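Local coordinates for protein galactose-1-phosphate uridylyltransferase (Pyrobaculum aerophilum str. IM2, PDB 6K9Z) that probably transfers uridylyl groups between UDP-glucose and galactose 1-phosphate, and carries zinc and iron ions and bound UDP, at residues A[237-242]-A[309-314]; A[202-207]-A[303-308]; A[94-99]-A[229-234]; A[182-187]-A[192-197]. The protein carries 1 engineered substitution. All blocks are in the same frame, centred on the assembly; numbering follows the deposited sequence.

Interactions 2 and 4 are buried and lie side by side, their centres about 6 Å apart: strand 202-208 of interaction 2 adjoins strand 190-193 of interaction 4 in one antiparallel sheet. Interaction 4 is sheet pairing, rich in backbone hydrogen bonds, with an arginine reaching the second subunit; interaction 2 lays helix 298-309 across that sheet through an arginine-histidine bond and aliphatic contact. Interactions 1 and 3 both use helix 220-240. Interaction 3 is partly buried and joins it to the start of helix 96-114 and the loop before it through one lysine. Interaction 1 lies at the surface, where few side chains touch and a disulfide ties helix 220-240 to the tail following helix 298-309.

Interaction 1: A[237-242]-A[309-314]; sequences LKQVAG and LQKCLK. With ACT (acetate ion), chain F.
Gln239, near the end of helix 220-240, faces Lys311 and Cys312 in the turn that follows helix 298-309, with Gln239 CA and Lys311 CA 9.1 Å apart. The gap is bridged by side chains. Gln239 stretches out beyond CG, and its OE1 comes 3.9 Å from Lys311 CE, the two chains meeting at a slant. Its NE2 is modelled too near Cys312 SG, so the fine placement of this amide is doubtful. The lysine bends at its last two torsions, and its alkyl part rather than its ammonium lies beside the glutamine. Cys312 SG sits beside its own backbone N, anti to the carbonyl carbon (chi1 -59°), which sets it facing helix 220-240, and is joined there in a disulfide to Cys235, one turn before Gln239. Gly242 N bonds Gln239 O at 2.8 Å, and Gly242 leaves the helix with a positive phi. Farther along the tail, Lys314 N donates to O of an acetate ion, probably from the crystallisation liquor, at 3.0 Å, while the acetate CH3 rests against Leu313 CB. Leu309 and Leu313 pack on Ile232 of helix 220-240. This is a C-terminal tail stapled by an intrachain disulfide to the surface of a neighbouring helix.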
loop_
_atom_site.group_PDB
_atom_site.type_symbol
_atom_site.label_atom_id
_atom_site.label_comp_id
_atom_site.label_asym_id
_atom_site.label_seq_id
_atom_site.Cartn_x
_atom_site.Cartn_y
_atom_site.Cartn_z
ATOM N N LEU A 237 -15.984 -15.053 2.420
ATOM C CA LEU A 237 -15.600 -13.693 2.879
ATOM C C LEU A 237 -16.877 -12.893 3.041
ATOM O O LEU A 237 -16.912 -12.095 3.987
ATOM C CB LEU A 237 -14.619 -13.011 1.916
ATOM C CG LEU A 237 -13.234 -13.642 1.931
ATOM C CD1 LEU A 237 -12.261 -12.903 1.019
ATOM C CD2 LEU A 237 -12.670 -13.671 3.336
ATOM N N LYS A 238 -17.875 -13.135 2.184
ATOM C CA LYS A 238 -19.124 -12.346 2.135
ATOM C C LYS A 238 -19.852 -12.506 3.458
ATOM O O LYS A 238 -20.601 -11.581 3.839
ATOM C CB LYS A 238 -19.987 -12.785 0.956
ATOM C CG LYS A 238 -20.810 -11.703 0.296
ATOM C CD LYS A 238 -21.566 -12.208 -0.918
ATOM C CE LYS A 238 -22.450 -11.152 -1.542
ATOM N NZ LYS A 238 -23.787 -11.676 -1.878
ATOM N N GLN A 239 -19.699 -13.651 4.139
ATOM C CA GLN A 239 -20.440 -13.861 5.416
ATOM C C GLN A 239 -19.543 -14.013 6.655
ATOM O O GLN A 239 -20.093 -13.910 7.764
ATOM C CB GLN A 239 -21.340 -15.098 5.349
ATOM C CG GLN A 239 -21.472 -15.722 3.969
ATOM C CD GLN A 239 -21.975 -17.143 4.062
ATOM O OE1 GLN A 239 -22.878 -17.455 4.835
ATOM N NE2 GLN A 239 -21.381 -18.021 3.272
ATOM N N VAL A 240 -18.234 -14.235 6.508
ATOM C CA VAL A 240 -17.404 -14.481 7.722
ATOM C C VAL A 240 -17.628 -13.343 8.716
ATOM O O VAL A 240 -17.578 -13.608 9.888
ATOM C CB VAL A 240 -15.913 -14.684 7.389
ATOM C CG1 VAL A 240 -15.293 -13.440 6.777
ATOM C CG2 VAL A 240 -15.134 -15.129 8.619
ATOM N N ALA A 241 -17.891 -12.119 8.266
ATOM C CA ALA A 241 -18.116 -10.978 9.200
ATOM C C ALA A 241 -19.621 -10.655 9.361
ATOM O O ALA A 241 -19.916 -9.759 10.108
ATOM C CB ALA A 241 -17.284 -9.781 8.764
ATOM N N GLY A 242 -20.563 -11.337 8.722
ATOM C CA GLY A 242 -21.998 -11.061 8.962
ATOM C C GLY A 242 -22.614 -10.174 7.884
ATOM O O GLY A 242 -23.839 -10.280 7.676
ATOM N N LEU A 309 -16.990 -20.828 5.424
ATOM C CA LEU A 309 -16.899 -21.372 4.061
ATOM C C LEU A 309 -17.715 -22.653 3.959
ATOM O O LEU A 309 -18.194 -22.932 2.855
ATOM C CB LEU A 309 -15.422 -21.629 3.757
ATOM C CG LEU A 309 -15.107 -21.996 2.314
ATOM C CD1 LEU A 309 -13.759 -21.408 1.912
ATOM C CD2 LEU A 309 -15.143 -23.494 2.096
ATOM N N GLN A 310 -17.888 -23.380 5.066
ATOM C CA GLN A 310 -18.686 -24.639 5.096
ATOM C C GLN A 310 -20.100 -24.354 4.600
ATOM O O GLN A 310 -20.693 -25.253 3.947
ATOM C CB GLN A 310 -18.768 -25.265 6.489
ATOM C CG GLN A 310 -17.406 -25.700 7.023
ATOM C CD GLN A 310 -16.508 -26.403 6.034
ATOM O OE1 GLN A 310 -16.666 -27.608 5.797
ATOM N NE2 GLN A 310 -15.516 -25.705 5.485
ATOM N N LYS A 311 -20.627 -23.158 4.842
ATOM C CA LYS A 311 -22.016 -22.807 4.452
ATOM C C LYS A 311 -22.086 -22.523 2.940
ATOM O O LYS A 311 -23.221 -22.557 2.415
ATOM C CB LYS A 311 -22.515 -21.631 5.305
ATOM C CG LYS A 311 -22.328 -21.809 6.811
ATOM C CD LYS A 311 -22.604 -20.544 7.644
ATOM C CE LYS A 311 -24.024 -20.014 7.494
ATOM N NZ LYS A 311 -25.062 -21.083 7.496
ATOM N N CYS A 312 -20.947 -22.365 2.238
ATOM C CA CYS A 312 -20.895 -22.115 0.761
ATOM C C CYS A 312 -20.751 -23.423 -0.049
ATOM O O CYS A 312 -20.749 -23.344 -1.307
ATOM C CB CYS A 312 -19.737 -21.203 0.411
ATOM S SG CYS A 312 -19.903 -19.614 1.286
ATOM N N LEU A 313 -20.477 -24.538 0.630
ATOM C CA LEU A 313 -20.224 -25.838 -0.058
ATOM C C LEU A 313 -21.542 -26.503 -0.445
ATOM O O LEU A 313 -22.516 -26.392 0.286
ATOM C CB LEU A 313 -19.411 -26.768 0.853
ATOM C CG LEU A 313 -18.052 -26.227 1.285
ATOM C CD1 LEU A 313 -17.433 -27.154 2.301
ATOM C CD2 LEU A 313 -17.128 -26.064 0.090
ATOM N N LYS A 314 -21.527 -27.201 -1.581
ATOM C CA LYS A 314 -22.716 -27.817 -2.180
ATOM C C LYS A 314 -22.630 -29.316 -1.934
ATOM O O LYS A 314 -23.689 -29.944 -1.870
ATOM C CB LYS A 314 -22.785 -27.482 -3.673
ATOM C CG LYS A 314 -22.918 -25.971 -3.956
ATOM C CD LYS A 314 -24.361 -25.487 -3.808
ATOM C CE LYS A 314 -24.546 -23.975 -3.720
ATOM N NZ LYS A 314 -24.208 -23.275 -4.991
HETATM C C ACT F . -18.379 -27.907 -3.195
HETATM O O ACT F . -19.304 -27.150 -3.559
HETATM O OXT ACT F . -17.185 -27.982 -3.710
HETATM C CH3 ACT F . -18.679 -28.763 -2.072
#

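Interaction 2: A[202-207]-A[303-308]; sequences HEVHIY and ARIKAA
His202 and Arg304 meet edge to edge, their side chains crossing at about a right angle and the ring and guanidinium planes 48° apart. Arg304 NH1 donates to His202 NE2 over 2.9 Å; the bond stays close to the guanidinium plane but arrives 19° out of the imidazole plane. A bend in the middle of the arginine chain brings its end to the ring. The direction of this bond makes NE2 the acceptor, while ND1 has a weak hydrogen bond to Tyr273 O. Ile305 approaches the same ring at its edge, CG1 lying 3.9 Å from His202 CD2 as the two side chains run past each other in opposite directions. Leu237 and Val240 of helix 220-240 also pack on the imidazole. Farther along the strand, Val204 CG2 and Ile305 CD1 touch tip to tip at 3.8 Å. Glu203 points away from the helix, and its OE2 accepts from His205 NE2 at 2.8 Å on the anti side of the carboxylate. Putting an alanine at His202 would probably leave Arg304 NH1 without its acceptor and open a gap beside Ile305, Leu237 and Val240. The short strand and helix axes pass 10.2 Å apart at 75°, so helix 298-309 lies steeply across strand 202-208, an alpha-on-beta layer over the half-barrel sheet.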
loop_
_atom_site.group_PDB
_atom_site.type_symbol
_atom_site.label_atom_id
_atom_site.label_comp_id
_atom_site.label_asym_id
_atom_site.label_seq_id
_atom_site.Cartn_x
_atom_site.Cartn_y
_atom_site.Cartn_z
ATOM N N HIS A 202 -8.397 -10.257 6.340
ATOM C CA HIS A 202 -8.835 -11.582 5.840
ATOM C C HIS A 202 -8.130 -11.904 4.539
ATOM O O HIS A 202 -8.789 -11.677 3.460
ATOM C CB HIS A 202 -10.343 -11.639 5.629
ATOM C CG HIS A 202 -11.100 -11.638 6.912
ATOM N ND1 HIS A 202 -11.458 -10.454 7.568
ATOM C CD2 HIS A 202 -11.535 -12.645 7.683
ATOM C CE1 HIS A 202 -12.124 -10.778 8.682
ATOM N NE2 HIS A 202 -12.186 -12.117 8.773
ATOM N N GLU A 203 -6.975 -12.555 4.579
ATOM C CA GLU A 203 -6.156 -12.694 3.357
ATOM C C GLU A 203 -6.117 -14.170 2.978
ATOM O O GLU A 203 -5.819 -14.994 3.834
ATOM C CB GLU A 203 -4.773 -12.081 3.570
ATOM C CG GLU A 203 -3.875 -12.256 2.338
ATOM C CD GLU A 203 -2.629 -11.381 2.398
ATOM O OE1 GLU A 203 -2.501 -10.625 3.386
ATOM O OE2 GLU A 203 -1.777 -11.519 1.484
ATOM N N VAL A 204 -6.501 -14.451 1.748
ATOM C CA VAL A 204 -6.508 -15.834 1.213
ATOM C C VAL A 204 -5.754 -15.839 -0.103
ATOM O O VAL A 204 -6.015 -14.965 -0.977
ATOM C CB VAL A 204 -7.950 -16.360 1.084
ATOM C CG1 VAL A 204 -7.916 -17.787 0.519
ATOM C CG2 VAL A 204 -8.726 -16.335 2.367
ATOM N N HIS A 205 -4.800 -16.764 -0.245
ATOM C CA HIS A 205 -4.078 -16.987 -1.526
ATOM C C HIS A 205 -4.604 -18.265 -2.165
ATOM O O HIS A 205 -4.821 -19.276 -1.414
ATOM C CB HIS A 205 -2.587 -17.039 -1.272
ATOM C CG HIS A 205 -1.989 -15.735 -0.898
ATOM N ND1 HIS A 205 -0.649 -15.529 -0.939
ATOM C CD2 HIS A 205 -2.567 -14.602 -0.427
ATOM C CE1 HIS A 205 -0.398 -14.308 -0.506
ATOM N NE2 HIS A 205 -1.571 -13.720 -0.165
ATOM N N ILE A 206 -4.823 -18.232 -3.469
ATOM C CA ILE A 206 -5.389 -19.381 -4.208
ATOM C C ILE A 206 -4.300 -19.789 -5.209
ATOM O O ILE A 206 -4.016 -19.038 -6.196
ATOM C CB ILE A 206 -6.755 -19.063 -4.813
ATOM C CG1 ILE A 206 -7.720 -18.559 -3.718
ATOM C CG2 ILE A 206 -7.339 -20.258 -5.559
ATOM C CD1 ILE A 206 -9.132 -18.227 -4.183
ATOM N N TYR A 207 -3.794 -21.000 -5.037
ATOM C CA TYR A 207 -2.691 -21.525 -5.876
ATOM C C TYR A 207 -3.110 -22.780 -6.600
ATOM O O TYR A 207 -3.846 -23.611 -6.054
ATOM C CB TYR A 207 -1.479 -21.946 -5.059
ATOM C CG TYR A 207 -0.498 -20.858 -4.703
ATOM C CD1 TYR A 207 -0.674 -20.050 -3.583
ATOM C CD2 TYR A 207 0.676 -20.729 -5.413
ATOM C CE1 TYR A 207 0.281 -19.106 -3.230
ATOM C CE2 TYR A 207 1.627 -19.796 -5.082
ATOM C CZ TYR A 207 1.449 -18.991 -3.975
ATOM O OH TYR A 207 2.430 -18.082 -3.680
ATOM N N ALA A 303 -9.191 -20.390 10.533
ATOM C CA ALA A 303 -10.209 -21.263 11.173
ATOM C C ALA A 303 -11.588 -20.620 10.975
ATOM O O ALA A 303 -12.593 -21.338 10.678
ATOM C CB ALA A 303 -9.900 -21.468 12.647
ATOM N N ARG A 304 -11.664 -19.300 11.169
ATOM C CA ARG A 304 -12.953 -18.554 11.059
ATOM C C ARG A 304 -13.457 -18.536 9.615
ATOM O O ARG A 304 -14.668 -18.771 9.356
ATOM C CB ARG A 304 -12.813 -17.112 11.541
ATOM C CG ARG A 304 -12.740 -16.998 13.045
ATOM C CD ARG A 304 -12.495 -15.542 13.398
ATOM N NE ARG A 304 -13.586 -14.591 13.076
ATOM C CZ ARG A 304 -13.585 -13.655 12.086
ATOM N NH1 ARG A 304 -12.551 -13.526 11.252
ATOM N NH2 ARG A 304 -14.651 -12.854 11.957
ATOM N N ILE A 305 -12.555 -18.297 8.665
ATOM C CA ILE A 305 -12.928 -18.307 7.218
ATOM C C ILE A 305 -13.423 -19.708 6.877
ATOM O O ILE A 305 -14.470 -19.827 6.233
ATOM C CB ILE A 305 -11.751 -17.870 6.326
ATOM C CG1 ILE A 305 -11.381 -16.413 6.596
ATOM C CG2 ILE A 305 -12.037 -18.120 4.854
ATOM C CD1 ILE A 305 -10.202 -15.954 5.831
ATOM N N LYS A 306 -12.669 -20.718 7.275
ATOM C CA LYS A 306 -13.013 -22.123 6.933
ATOM C C LYS A 306 -14.396 -22.459 7.492
ATOM O O LYS A 306 -15.204 -23.113 6.738
ATOM C CB LYS A 306 -11.929 -23.098 7.378
ATOM C CG LYS A 306 -12.120 -24.541 6.896
ATOM C CD LYS A 306 -11.061 -25.383 7.529
ATOM C CE LYS A 306 -10.538 -26.448 6.616
ATOM N NZ LYS A 306 -11.515 -27.552 6.587
ATOM N N ALA A 307 -14.709 -22.060 8.722
ATOM C CA ALA A 307 -16.012 -22.374 9.358
ATOM C C ALA A 307 -17.102 -21.714 8.506
ATOM O O ALA A 307 -18.150 -22.385 8.218
ATOM C CB ALA A 307 -16.046 -21.919 10.806
ATOM N N ALA A 308 -16.906 -20.438 8.129
ATOM C CA ALA A 308 -17.909 -19.680 7.346
ATOM C C ALA A 308 -18.094 -20.353 5.985
ATOM O O ALA A 308 -19.234 -20.396 5.455
ATOM C CB ALA A 308 -17.514 -18.225 7.161
#

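Interaction 3: A[94-99]-A[229-234]; sequences LPLGQI and ALKITL
Leu94 meets Lys231 through its backbone: Lys231 NZ donates to Leu94 O at 2.9 Å, coming from above the carbonyl plane, 49° out of it, rather than along a lone pair. The same ammonium bonds Ser92 O, so two carbonyls of the loop before helix 96-114 grip one charge. Pro95 follows at the N-cap position, and its own O receives Ile99 N at 3.1 Å. Leu96, in the first turn, brings CD2 to 3.7 Å from Lys231 CD, its side chain crossing the lysine chain at about a right angle and also touching Glu228. Helix 96-114 of the N-terminal HIT-family half packs here on helix 220-240 of the C-terminal half, so that one lysine of helix 220-240 spans the join between the two halves. Lys231 can do so because its chain runs straight from chi1, -179°, and turns only at chi4 toward the carbonyls. One helical turn after Leu96, Ile99 lays CD1 across the root of that chain, 3.7 Å from Lys231 CB, and leans on Ala227 as well.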
loop_
_atom_site.group_PDB
_atom_site.type_symbol
_atom_site.label_atom_id
_atom_site.label_comp_id
_atom_site.label_asym_id
_atom_site.label_seq_id
_atom_site.Cartn_x
_atom_site.Cartn_y
_atom_site.Cartn_z
ATOM N N LEU A 94 -22.382 -15.108 -8.929
ATOM C CA LEU A 94 -22.586 -15.597 -10.313
ATOM C C LEU A 94 -22.447 -17.118 -10.351
ATOM O O LEU A 94 -21.662 -17.711 -9.601
ATOM C CB LEU A 94 -21.561 -14.943 -11.239
ATOM C CG LEU A 94 -21.717 -13.433 -11.439
ATOM C CD1 LEU A 94 -20.506 -12.881 -12.183
ATOM C CD2 LEU A 94 -23.025 -13.086 -12.146
ATOM N N PRO A 95 -23.152 -17.792 -11.276
ATOM C CA PRO A 95 -23.040 -19.235 -11.401
ATOM C C PRO A 95 -21.607 -19.614 -11.794
ATOM O O PRO A 95 -20.950 -18.835 -12.499
ATOM C CB PRO A 95 -23.992 -19.609 -12.540
ATOM C CG PRO A 95 -24.848 -18.399 -12.806
ATOM C CD PRO A 95 -24.146 -17.216 -12.186
ATOM N N LEU A 96 -21.186 -20.805 -11.363
ATOM C CA LEU A 96 -19.859 -21.365 -11.724
ATOM C C LEU A 96 -19.595 -21.188 -13.223
ATOM O O LEU A 96 -18.455 -20.795 -13.545
ATOM C CB LEU A 96 -19.811 -22.838 -11.333
ATOM C CG LEU A 96 -19.663 -23.101 -9.847
ATOM C CD1 LEU A 96 -19.908 -24.587 -9.521
ATOM C CD2 LEU A 96 -18.274 -22.644 -9.410
ATOM N N GLY A 97 -20.555 -21.541 -14.094
ATOM C CA GLY A 97 -20.382 -21.458 -15.554
ATOM C C GLY A 97 -20.086 -20.050 -16.045
ATOM O O GLY A 97 -19.259 -19.885 -16.978
ATOM N N GLN A 98 -20.660 -19.040 -15.393
ATOM C CA GLN A 98 -20.432 -17.630 -15.778
ATOM C C GLN A 98 -19.000 -17.244 -15.342
ATOM O O GLN A 98 -18.334 -16.560 -16.115
ATOM C CB GLN A 98 -21.500 -16.731 -15.164
ATOM C CG GLN A 98 -21.322 -15.258 -15.523
ATOM C CD GLN A 98 -21.553 -14.945 -16.983
ATOM O OE1 GLN A 98 -22.123 -15.739 -17.759
ATOM N NE2 GLN A 98 -21.100 -13.767 -17.379
ATOM N N ILE A 99 -18.571 -17.621 -14.123
ATOM C CA ILE A 99 -17.198 -17.310 -13.630
ATOM C C ILE A 99 -16.212 -18.000 -14.592
ATOM O O ILE A 99 -15.225 -17.368 -14.955
ATOM C CB ILE A 99 -16.998 -17.698 -12.161
ATOM C CG1 ILE A 99 -18.055 -17.001 -11.302
ATOM C CG2 ILE A 99 -15.564 -17.401 -11.739
ATOM C CD1 ILE A 99 -18.108 -17.453 -9.847
ATOM N N ALA A 229 -13.028 -22.395 -6.846
ATOM C CA ALA A 229 -12.225 -21.922 -5.713
ATOM C C ALA A 229 -12.509 -20.431 -5.482
ATOM O O ALA A 229 -12.627 -20.010 -4.318
ATOM C CB ALA A 229 -10.757 -22.188 -5.927
ATOM N N LEU A 230 -12.598 -19.643 -6.543
ATOM C CA LEU A 230 -12.922 -18.205 -6.429
ATOM C C LEU A 230 -14.338 -18.040 -5.869
ATOM O O LEU A 230 -14.521 -17.277 -4.910
ATOM C CB LEU A 230 -12.804 -17.543 -7.801
ATOM C CG LEU A 230 -11.367 -17.328 -8.278
ATOM C CD1 LEU A 230 -11.327 -16.839 -9.728
ATOM C CD2 LEU A 230 -10.683 -16.344 -7.354
ATOM N N LYS A 231 -15.311 -18.738 -6.409
ATOM C CA LYS A 231 -16.696 -18.591 -5.949
ATOM C C LYS A 231 -16.767 -18.922 -4.466
ATOM O O LYS A 231 -17.418 -18.170 -3.707
ATOM C CB LYS A 231 -17.619 -19.480 -6.783
ATOM C CG LYS A 231 -19.077 -19.386 -6.411
ATOM C CD LYS A 231 -20.009 -20.133 -7.383
ATOM C CE LYS A 231 -21.444 -20.194 -6.908
ATOM N NZ LYS A 231 -22.072 -18.869 -6.930
ATOM N N ILE A 232 -16.238 -20.082 -4.073
ATOM C CA ILE A 232 -16.433 -20.567 -2.680
ATOM C C ILE A 232 -15.652 -19.658 -1.715
ATOM O O ILE A 232 -16.194 -19.374 -0.633
ATOM C CB ILE A 232 -16.074 -22.056 -2.596
ATOM C CG1 ILE A 232 -17.170 -22.832 -3.347
ATOM C CG2 ILE A 232 -15.962 -22.494 -1.148
ATOM C CD1 ILE A 232 -16.904 -24.303 -3.521
ATOM N N THR A 233 -14.435 -19.235 -2.063
ATOM C CA THR A 233 -13.572 -18.400 -1.166
ATOM C C THR A 233 -14.269 -17.037 -0.983
ATOM O O THR A 233 -14.432 -16.544 0.151
ATOM C CB THR A 233 -12.131 -18.316 -1.696
ATOM O OG1 THR A 233 -11.528 -19.603 -1.725
ATOM C CG2 THR A 233 -11.307 -17.368 -0.847
ATOM N N LEU A 234 -14.762 -16.447 -2.069
ATOM C CA LEU A 234 -15.368 -15.092 -1.967
ATOM C C LEU A 234 -16.710 -15.214 -1.240
ATOM O O LEU A 234 -17.077 -14.318 -0.481
ATOM C CB LEU A 234 -15.446 -14.479 -3.357
ATOM C CG LEU A 234 -14.088 -14.120 -3.949
ATOM C CD1 LEU A 234 -14.247 -13.655 -5.388
ATOM C CD2 LEU A 234 -13.364 -13.074 -3.105
#

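Interaction 4: A[182-187]-A[192-197]; sequences RLVFQN and AFVPFY
The Arg182 guanidinium has Phe196 CA over the centre of one face, 3.7 Å above its plane, and Val194 O at its edge. Its NE reaches Val194 O at 3.0 Å in a weak, bent bond. The Phe196 ring is turned 69° from the guanidinium and receives Arg182 NH1 at its edge, 3.6 Å from CD1. Phe196 stacks on Tyr68 of the second subunit, and Arg182 forms salt bridges with Glu179 and Glu299 of its own chain and with Glu65 of the second subunit. Exchanging Arg182 for an alanine would probably leave three carboxylates without their positive mate and uncover the side of Phe196 on which the guanidinium lies. The segments include the paired strands 183-186 and 190-193 of an antiparallel hairpin, at the edge of the large sheet, and a classic beta bulge interrupts it: Val184 N at 2.8 Å and Phe185 N at 3.3 Å both donate to Ala192 O. Ala192 N returns a nearly straight bond to Phe185 O, 2.8 Å long. Leu183 and Phe193 form a non-hydrogen-bonded pair, and Val194 N closes on Arg182 O at 3.0 Å. Val184 CG2 packs on Ala192 CB at 3.9 Å, and Ile305 of helix 298-309 packs on the same valine.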
loop_
_atom_site.group_PDB
_atom_site.type_symbol
_atom_site.label_atom_id
_atom_site.label_comp_id
_atom_site.label_asym_id
_atom_site.label_seq_id
_atom_site.Cartn_x
_atom_site.Cartn_y
_atom_site.Cartn_z
ATOM N N ARG A 182 -3.855 -23.766 7.856
ATOM C CA ARG A 182 -4.499 -22.521 7.360
ATOM C C ARG A 182 -5.264 -22.783 6.057
ATOM O O ARG A 182 -5.668 -21.799 5.421
ATOM C CB ARG A 182 -3.458 -21.410 7.201
ATOM C CG ARG A 182 -3.041 -20.764 8.514
ATOM C CD ARG A 182 -1.909 -19.774 8.335
ATOM N NE ARG A 182 -0.832 -20.380 7.576
ATOM C CZ ARG A 182 0.218 -20.983 8.110
ATOM N NH1 ARG A 182 0.354 -21.041 9.422
ATOM N NH2 ARG A 182 1.135 -21.514 7.326
ATOM N N LEU A 183 -5.437 -24.049 5.661
ATOM C CA LEU A 183 -6.154 -24.295 4.387
ATOM C C LEU A 183 -7.614 -23.931 4.639
ATOM O O LEU A 183 -8.136 -24.377 5.670
ATOM C CB LEU A 183 -5.987 -25.775 4.022
ATOM C CG LEU A 183 -6.463 -26.202 2.633
ATOM C CD1 LEU A 183 -5.749 -25.461 1.506
ATOM C CD2 LEU A 183 -6.203 -27.689 2.438
ATOM N N VAL A 184 -8.273 -23.194 3.763
ATOM C CA VAL A 184 -9.720 -22.900 3.937
ATOM C C VAL A 184 -10.543 -23.712 2.920
ATOM O O VAL A 184 -11.702 -23.998 3.218
ATOM C CB VAL A 184 -10.026 -21.408 3.867
ATOM C CG1 VAL A 184 -9.309 -20.675 4.984
ATOM C CG2 VAL A 184 -9.731 -20.856 2.492
ATOM N N PHE A 185 -9.962 -24.076 1.767
ATOM C CA PHE A 185 -10.684 -24.818 0.713
ATOM C C PHE A 185 -9.675 -25.461 -0.221
ATOM O O PHE A 185 -8.595 -24.899 -0.489
ATOM C CB PHE A 185 -11.667 -23.915 -0.029
ATOM C CG PHE A 185 -12.320 -24.604 -1.194
ATOM C CD1 PHE A 185 -13.322 -25.534 -0.978
ATOM C CD2 PHE A 185 -11.932 -24.360 -2.507
ATOM C CE1 PHE A 185 -13.939 -26.192 -2.037
ATOM C CE2 PHE A 185 -12.494 -25.085 -3.556
ATOM C CZ PHE A 185 -13.507 -25.987 -3.321
ATOM N N GLN A 186 -10.026 -26.632 -0.759
ATOM C CA GLN A 186 -9.231 -27.189 -1.859
ATOM C C GLN A 186 -10.150 -28.023 -2.714
ATOM O O GLN A 186 -11.191 -28.519 -2.243
ATOM C CB GLN A 186 -8.036 -27.980 -1.334
ATOM C CG GLN A 186 -8.450 -29.322 -0.716
ATOM C CD GLN A 186 -7.242 -30.045 -0.180
ATOM O OE1 GLN A 186 -6.259 -30.206 -0.889
ATOM N NE2 GLN A 186 -7.313 -30.469 1.082
ATOM N N ASN A 187 -9.760 -28.116 -3.974
ATOM C CA ASN A 187 -10.401 -29.024 -4.954
ATOM C C ASN A 187 -9.287 -29.829 -5.639
ATOM O O ASN A 187 -8.140 -29.878 -5.142
ATOM C CB ASN A 187 -11.468 -28.360 -5.829
ATOM C CG ASN A 187 -10.944 -27.223 -6.675
ATOM O OD1 ASN A 187 -9.763 -27.178 -6.990
ATOM N ND2 ASN A 187 -11.826 -26.315 -7.050
ATOM N N ALA A 192 -6.689 -23.040 -1.491
ATOM C CA ALA A 192 -6.891 -21.689 -0.937
ATOM C C ALA A 192 -6.547 -21.720 0.556
ATOM O O ALA A 192 -7.090 -22.562 1.266
ATOM C CB ALA A 192 -8.347 -21.356 -1.127
ATOM N N PHE A 193 -5.637 -20.876 1.001
ATOM C CA PHE A 193 -5.116 -20.904 2.387
ATOM C C PHE A 193 -4.847 -19.469 2.807
ATOM O O PHE A 193 -4.581 -18.597 1.962
ATOM C CB PHE A 193 -3.895 -21.827 2.518
ATOM C CG PHE A 193 -2.727 -21.430 1.652
ATOM C CD1 PHE A 193 -1.780 -20.536 2.109
ATOM C CD2 PHE A 193 -2.595 -21.925 0.356
ATOM C CE1 PHE A 193 -0.709 -20.172 1.318
ATOM C CE2 PHE A 193 -1.539 -21.512 -0.445
ATOM C CZ PHE A 193 -0.578 -20.670 0.056
ATOM N N VAL A 194 -4.870 -19.238 4.114
ATOM C CA VAL A 194 -4.354 -17.978 4.678
ATOM C C VAL A 194 -2.842 -18.145 4.750
ATOM O O VAL A 194 -2.344 -19.088 5.387
ATOM C CB VAL A 194 -4.971 -17.656 6.042
ATOM C CG1 VAL A 194 -4.335 -16.411 6.595
ATOM C CG2 VAL A 194 -6.484 -17.489 5.933
ATOM N N PRO A 195 -2.023 -17.319 4.076
ATOM C CA PRO A 195 -0.583 -17.502 4.209
ATOM C C PRO A 195 -0.073 -17.189 5.622
ATOM O O PRO A 195 -0.667 -16.346 6.328
ATOM C CB PRO A 195 0.008 -16.480 3.239
ATOM C CG PRO A 195 -1.091 -15.490 2.977
ATOM C CD PRO A 195 -2.389 -16.248 3.148
ATOM N N PHE A 196 1.019 -17.839 6.009
ATOM C CA PHE A 196 1.732 -17.550 7.285
ATOM C C PHE A 196 2.025 -16.054 7.395
ATOM O O PHE A 196 1.915 -15.449 8.462
ATOM C CB PHE A 196 3.023 -18.348 7.388
ATOM C CG PHE A 196 3.702 -18.196 8.725
ATOM C CD1 PHE A 196 3.266 -18.911 9.821
ATOM C CD2 PHE A 196 4.811 -17.386 8.876
ATOM C CE1 PHE A 196 3.868 -18.775 11.055
ATOM C CE2 PHE A 196 5.436 -17.269 10.116
ATOM C CZ PHE A 196 4.986 -18.005 11.191
ATOM N N TYR A 197 2.353 -15.458 6.264
ATOM C CA TYR A 197 2.809 -14.047 6.095
ATOM C C TYR A 197 1.644 -13.181 5.595
ATOM O O TYR A 197 1.926 -12.113 5.003
ATOM C CB TYR A 197 3.994 -14.007 5.112
ATOM C CG TYR A 197 3.809 -14.866 3.865
ATOM C CD1 TYR A 197 4.107 -16.220 3.870
ATOM C CD2 TYR A 197 3.303 -14.323 2.679
ATOM C CE1 TYR A 197 3.947 -17.013 2.754
ATOM C CE2 TYR A 197 3.065 -15.119 1.572
ATOM C CZ TYR A 197 3.425 -16.463 1.597
ATOM O OH TYR A 197 3.161 -17.251 0.509
#